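Local coordinates for protein CT398 (Chlamydia trachomatis, PDB 4ILO) that is of unknown function but, with its long coiled-coil hairpin and zinc-ribbon domain, may bind DNA or RNA, at residues Asp75-Leu80 against Ala102-Arg107; Glu67-Glu72 against Arg108-Gln113. All coordinates share one frame; numbering follows the deposited sequence.

Contact 1 (Asp75-Leu80 against Ala102-Arg107)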
loop_
_atom_site.group_PDB
_atom_site.type_symbol
_atom_site.label_atom_id
_atom_site.label_comp_id
_atom_site.label_asym_id
_atom_site.label_seq_id
_atom_site.Cartn_x
_atom_site.Cartn_y
_atom_site.Cartn_z
ATOM N N ASP A 75 15.373 -42.125 33.237
ATOM C CA ASP A 75 14.724 -43.124 34.088
ATOM C C ASP A 75 15.096 -44.534 33.661
ATOM O O ASP A 75 15.164 -45.432 34.492
ATOM C CB ASP A 75 13.201 -43.049 34.044
ATOM C CG ASP A 75 12.653 -41.724 34.543
ATOM O OD1 ASP A 75 13.378 -40.964 35.247
ATOM O OD2 ASP A 75 11.476 -41.461 34.205
ATOM N N GLN A 76 15.290 -44.752 32.374
ATOM C CA GLN A 76 15.624 -46.086 31.922
ATOM C C GLN A 76 17.048 -46.453 32.332
ATOM O O GLN A 76 17.317 -47.594 32.689
ATOM C CB GLN A 76 15.472 -46.132 30.402
ATOM C CG GLN A 76 15.581 -47.531 29.858
ATOM C CD GLN A 76 14.617 -48.498 30.566
ATOM O OE1 GLN A 76 13.411 -48.207 30.738
ATOM N NE2 GLN A 76 15.156 -49.640 31.004
ATOM N N ILE A 77 17.978 -45.505 32.263
ATOM C CA ILE A 77 19.335 -45.764 32.708
ATOM C C ILE A 77 19.335 -46.118 34.185
ATOM O O ILE A 77 20.007 -47.071 34.614
ATOM C CB ILE A 77 20.220 -44.548 32.398
ATOM C CG1 ILE A 77 20.516 -44.469 30.895
ATOM C CG2 ILE A 77 21.551 -44.570 33.244
ATOM C CD1 ILE A 77 21.240 -43.149 30.549
ATOM N N ASN A 78 18.544 -45.404 34.982
ATOM C CA ASN A 78 18.434 -45.760 36.400
ATOM C C ASN A 78 17.914 -47.168 36.588
ATOM O O ASN A 78 18.400 -47.896 37.465
ATOM C CB ASN A 78 17.512 -44.815 37.154
ATOM C CG ASN A 78 18.157 -43.485 37.453
ATOM O OD1 ASN A 78 19.354 -43.432 37.761
ATOM N ND2 ASN A 78 17.382 -42.392 37.355
ATOM N N LYS A 79 16.893 -47.564 35.825
ATOM C CA LYS A 79 16.432 -48.942 35.936
ATOM C C LYS A 79 17.559 -49.910 35.610
ATOM O O LYS A 79 17.710 -50.933 36.276
ATOM C CB LYS A 79 15.247 -49.210 35.018
ATOM N N LEU A 80 18.363 -49.609 34.588
ATOM C CA LEU A 80 19.394 -50.557 34.202
ATOM C C LEU A 80 20.466 -50.670 35.283
ATOM O O LEU A 80 21.061 -51.741 35.475
ATOM C CB LEU A 80 20.015 -50.124 32.890
ATOM C CG LEU A 80 19.139 -50.152 31.633
ATOM C CD1 LEU A 80 19.869 -49.490 30.472
ATOM C CD2 LEU A 80 18.721 -51.624 31.211
ATOM N N ALA A 102 25.376 -47.030 25.640
ATOM C CA ALA A 102 24.654 -46.618 24.441
ATOM C C ALA A 102 23.547 -45.657 24.804
ATOM O O ALA A 102 23.310 -44.673 24.104
ATOM C CB ALA A 102 24.046 -47.843 23.745
ATOM N N ALA A 103 22.830 -45.956 25.880
ATOM C CA ALA A 103 21.740 -45.088 26.281
ATOM C C ALA A 103 22.270 -43.719 26.667
ATOM O O ALA A 103 21.694 -42.699 26.263
ATOM C CB ALA A 103 20.967 -45.730 27.417
ATOM N N ASN A 104 23.386 -43.674 27.429
ATOM C CA ASN A 104 23.952 -42.396 27.825
ATOM C C ASN A 104 24.370 -41.571 26.613
ATOM O O ASN A 104 24.259 -40.333 26.617
ATOM C CB ASN A 104 25.144 -42.581 28.743
ATOM C CG ASN A 104 25.597 -41.287 29.350
ATOM O OD1 ASN A 104 24.793 -40.551 29.935
ATOM N ND2 ASN A 104 26.896 -40.988 29.225
ATOM N N LYS A 105 24.884 -42.231 25.581
ATOM C CA LYS A 105 25.373 -41.497 24.421
ATOM C C LYS A 105 24.217 -40.898 23.633
ATOM O O LYS A 105 24.313 -39.772 23.111
ATOM C CB LYS A 105 26.195 -42.445 23.557
ATOM C CG LYS A 105 26.556 -41.906 22.194
ATOM C CD LYS A 105 27.371 -42.932 21.368
ATOM C CE LYS A 105 28.110 -42.245 20.208
ATOM N NZ LYS A 105 28.989 -43.208 19.446
ATOM N N GLU A 106 23.118 -41.635 23.522
ATOM C CA GLU A 106 21.918 -41.076 22.914
ATOM C C GLU A 106 21.395 -39.908 23.755
ATOM O O GLU A 106 20.989 -38.873 23.214
ATOM C CB GLU A 106 20.840 -42.164 22.805
ATOM C CG GLU A 106 19.450 -41.721 22.175
ATOM C CD GLU A 106 19.535 -41.195 20.689
ATOM O OE1 GLU A 106 20.546 -41.482 19.984
ATOM O OE2 GLU A 106 18.580 -40.494 20.220
ATOM N N ARG A 107 21.415 -40.048 25.079
ATOM C CA ARG A 107 20.911 -38.982 25.930
ATOM C C ARG A 107 21.741 -37.736 25.728
ATOM O O ARG A 107 21.200 -36.631 25.633
ATOM C CB ARG A 107 20.935 -39.385 27.408
ATOM C CG ARG A 107 20.321 -38.324 28.316
ATOM C CD ARG A 107 20.168 -38.792 29.750
ATOM N NE ARG A 107 21.451 -39.228 30.315
ATOM C CZ ARG A 107 21.645 -39.652 31.555
ATOM N NH1 ARG A 107 20.641 -39.723 32.428
ATOM N NH2 ARG A 107 22.867 -40.031 31.914
#
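Ile-77 reaches across an antiparallel coiled-coil hairpin, where helix 2-86 meets helix 90-171, and packs on Ala-103, Asn-104 and Arg-107. The two segments run at 163° to each other with axes 10.2 Å apart. The tight part is small and centred on Ile-77. Its CG1 lies 3.7 Å from CB of Ala-103, the residue whose CA is also nearest to that of Ile-77. With CG1 anti to the carbonyl carbon (chi1 -74°) and CD1 extended beyond it, the methyl reaches the backbone of the facing helix, CD1 standing 3.8 Å from N of Asn-104. The same methyl also meets the charged guanidinium of Arg-107.

Away from this point the contact thins quickly. The rest of both segments turns mostly to solvent, though Glu-106 still touches Ile-73 of helix 2-86, and Leu-80 packs instead on Leu-96 and Met-100 of helix 90-171. The guanidinium is steadied from both helices: NH1 of Arg-107 bonds Ser-74 OG, while NH2 donates to OD1 of Asn-104 at 2.8 Å, nearly in the guanidinium plane. CD1 of Ile-77 sits over the centre of that group, 3.6 Å above its plane.

Contact 2 (Glu67-Glu72 against Arg108-Gln113)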
loop_
_atom_site.group_PDB
_atom_site.type_symbol
_atom_site.label_atom_id
_atom_site.label_comp_id
_atom_site.label_asym_id
_atom_site.label_seq_id
_atom_site.Cartn_x
_atom_site.Cartn_y
_atom_site.Cartn_z
ATOM N N GLU A 67 12.798 -32.452 26.466
ATOM C CA GLU A 67 12.890 -32.700 27.898
ATOM C C GLU A 67 12.237 -34.023 28.283
ATOM O O GLU A 67 12.714 -34.741 29.179
ATOM C CB GLU A 67 12.257 -31.557 28.695
ATOM C CG GLU A 67 13.193 -30.383 28.918
ATOM C CD GLU A 67 12.529 -29.297 29.741
ATOM O OE1 GLU A 67 11.347 -29.507 30.097
ATOM O OE2 GLU A 67 13.174 -28.252 30.039
ATOM N N LYS A 68 11.111 -34.338 27.655
ATOM C CA LYS A 68 10.362 -35.517 28.061
ATOM C C LYS A 68 11.123 -36.789 27.693
ATOM O O LYS A 68 11.195 -37.723 28.493
ATOM C CB LYS A 68 9.009 -35.478 27.360
ATOM C CG LYS A 68 8.100 -36.647 27.624
ATOM C CD LYS A 68 7.215 -36.936 26.395
ATOM C CE LYS A 68 6.312 -38.169 26.607
ATOM N NZ LYS A 68 5.559 -38.068 27.897
ATOM N N ARG A 69 11.712 -36.822 26.489
ATOM C CA ARG A 69 12.488 -37.971 26.052
ATOM C C ARG A 69 13.795 -38.073 26.831
ATOM O O ARG A 69 14.269 -39.180 27.094
ATOM C CB ARG A 69 12.809 -37.865 24.569
ATOM C CG ARG A 69 11.625 -37.611 23.617
ATOM C CD ARG A 69 12.124 -37.500 22.143
ATOM N NE ARG A 69 12.750 -38.758 21.697
ATOM C CZ ARG A 69 13.613 -38.885 20.681
ATOM N NH1 ARG A 69 13.992 -37.815 19.984
ATOM N NH2 ARG A 69 14.110 -40.090 20.370
ATOM N N ILE A 70 14.421 -36.939 27.177
ATOM C CA ILE A 70 15.611 -36.999 28.018
ATOM C C ILE A 70 15.250 -37.621 29.356
ATOM O O ILE A 70 15.902 -38.569 29.831
ATOM C CB ILE A 70 16.253 -35.617 28.163
ATOM C CG1 ILE A 70 16.896 -35.227 26.836
ATOM C CG2 ILE A 70 17.332 -35.639 29.261
ATOM C CD1 ILE A 70 17.219 -33.766 26.779
ATOM N N GLN A 71 14.133 -37.169 29.918
ATOM C CA GLN A 71 13.627 -37.726 31.167
ATOM C C GLN A 71 13.447 -39.236 31.067
ATOM O O GLN A 71 13.831 -39.997 31.971
ATOM C CB GLN A 71 12.293 -37.063 31.515
ATOM C CG GLN A 71 11.881 -37.295 32.951
ATOM C CD GLN A 71 12.994 -36.976 33.918
ATOM O OE1 GLN A 71 13.360 -35.804 34.101
ATOM N NE2 GLN A 71 13.568 -38.022 34.531
ATOM N N GLU A 72 12.815 -39.680 29.988
ATOM C CA GLU A 72 12.554 -41.093 29.809
ATOM C C GLU A 72 13.864 -41.901 29.711
ATOM O O GLU A 72 13.967 -43.001 30.262
ATOM C CB GLU A 72 11.693 -41.268 28.568
ATOM C CG GLU A 72 11.567 -42.712 28.136
ATOM C CD GLU A 72 10.911 -43.567 29.228
ATOM O OE1 GLU A 72 11.302 -44.755 29.404
ATOM O OE2 GLU A 72 10.006 -43.034 29.920
ATOM N N ARG A 108 23.057 -37.916 25.663
ATOM C CA ARG A 108 23.979 -36.810 25.442
ATOM C C ARG A 108 23.629 -36.079 24.153
ATOM O O ARG A 108 23.588 -34.849 24.116
ATOM C CB ARG A 108 25.422 -37.317 25.385
ATOM C CG ARG A 108 26.455 -36.222 25.168
ATOM C CD ARG A 108 27.856 -36.802 25.057
ATOM N NE ARG A 108 28.467 -37.012 26.367
ATOM C CZ ARG A 108 28.693 -38.207 26.902
ATOM N NH1 ARG A 108 28.360 -39.306 26.240
ATOM N NH2 ARG A 108 29.254 -38.304 28.100
ATOM N N THR A 109 23.371 -36.843 23.097
ATOM C CA THR A 109 22.948 -36.265 21.833
ATOM C C THR A 109 21.661 -35.477 21.970
ATOM O O THR A 109 21.535 -34.391 21.397
ATOM C CB THR A 109 22.814 -37.349 20.778
ATOM O OG1 THR A 109 24.100 -37.975 20.632
ATOM C CG2 THR A 109 22.393 -36.700 19.461
ATOM N N LEU A 110 20.682 -36.011 22.699
ATOM C CA LEU A 110 19.451 -35.266 22.872
ATOM C C LEU A 110 19.684 -33.991 23.674
ATOM O O LEU A 110 19.046 -32.963 23.411
ATOM C CB LEU A 110 18.408 -36.120 23.546
ATOM C CG LEU A 110 18.112 -37.303 22.630
ATOM C CD1 LEU A 110 17.276 -38.240 23.464
ATOM C CD2 LEU A 110 17.386 -36.848 21.320
ATOM N N GLU A 111 20.577 -34.040 24.659
ATOM C CA GLU A 111 20.763 -32.896 25.538
ATOM C C GLU A 111 21.390 -31.751 24.781
ATOM O O GLU A 111 21.032 -30.587 24.991
ATOM C CB GLU A 111 21.631 -33.301 26.717
ATOM C CG GLU A 111 20.918 -34.317 27.577
ATOM C CD GLU A 111 21.776 -34.884 28.693
ATOM O OE1 GLU A 111 23.013 -34.852 28.588
ATOM O OE2 GLU A 111 21.209 -35.310 29.713
ATOM N N HIS A 112 22.306 -32.079 23.870
ATOM C CA HIS A 112 22.959 -31.070 23.056
ATOM C C HIS A 112 21.972 -30.479 22.063
ATOM O O HIS A 112 21.973 -29.260 21.829
ATOM C CB HIS A 112 24.183 -31.687 22.360
ATOM C CG HIS A 112 25.359 -31.834 23.268
ATOM N ND1 HIS A 112 25.878 -30.769 23.981
ATOM C CD2 HIS A 112 26.118 -32.905 23.583
ATOM C CE1 HIS A 112 26.891 -31.185 24.714
ATOM N NE2 HIS A 112 27.063 -32.477 24.485
ATOM N N GLN A 113 21.076 -31.307 21.512
ATOM C CA GLN A 113 20.008 -30.728 20.696
ATOM C C GLN A 113 19.100 -29.849 21.545
ATOM O O GLN A 113 18.637 -28.804 21.087
ATOM C CB GLN A 113 19.175 -31.813 19.985
ATOM C CG GLN A 113 19.976 -32.587 18.901
ATOM C CD GLN A 113 19.296 -33.882 18.404
ATOM O OE1 GLN A 113 18.165 -34.209 18.786
ATOM N NE2 GLN A 113 19.981 -34.594 17.512
#
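Ile-70 and Leu-110 face each other where helix 2-86 and helix 90-171 run antiparallel, and their side chains slide past one another in opposite directions. Their CA atoms are 6.7 Å apart, the closest CA pair between the segments, whose axes come within 9.8 Å at an angle of 157°.

Followed outward, Ile-70 starts from a CB directed at the facing helix and splits into two branches. The longer leaves with CG1 anti to the carbonyl carbon (chi1 -71°), and CG1 lands 3.7 Å from CB of Leu-110. At its end CD1 moves on to the next residue, touching CG of Glu-111 at 3.8 Å and lying almost as near to CA of Glu-111, so the methyl rests against the helix surface itself. The short branch, CG2, meets the Glu-111 side chain at an oblique crossing, 3.9 Å from its OE2. Glu-111 thus covers Ile-70 with its CG and, at CG2, with a carboxylate oxygen; its chain, extended beyond CG, lays the carboxylate beside that methyl, and OE2 also makes a long, weak ion pair with NE of Arg-107.

The other flank belongs to Arg-69. Its chain crosses Leu-110 at about a right angle, and the bend at chi3 (62°) brings NH1 within 3.8 Å of CD2 of Leu-110. The methyl meets the guanidinium obliquely. Leu-110 is buried although Arg-69 beside it is exposed, so the charged chain borders the apolar centre on its solvent side. Ile-70 also touches Leu-114, which continues the apolar strip along helix 90-171. An apolar pair at the centre with charged side chains along its borders, here the CH2 of Glu-111 and the guanidinium of Arg-69, is what a two-helix antiparallel coiled coil presents, in this protein the CT398-like hairpin.

Overall arrangement
From the N terminus, helix 2-86 first supplies residues 67-72 for contact 2 and then 75-80 for contact 1. The chain turns back between residues 86 and 90, and helix 90-171 answers in reverse order, with 102-107 completing contact 1 and 108-113 completing contact 2. Contact 1 closes the shorter loop, with 21 intervening residues, and is nested inside the 35-residue loop closed by contact 2; nothing crosses. Their centres are about 10 Å apart, and they meet where CG of Arg-107 packs on CG2 of Ile-70. Both tie the same two helices together near the turn of the hairpin; the centres of contacts 1 and 2 lie about 57 and 47 Å from the centre of the chain.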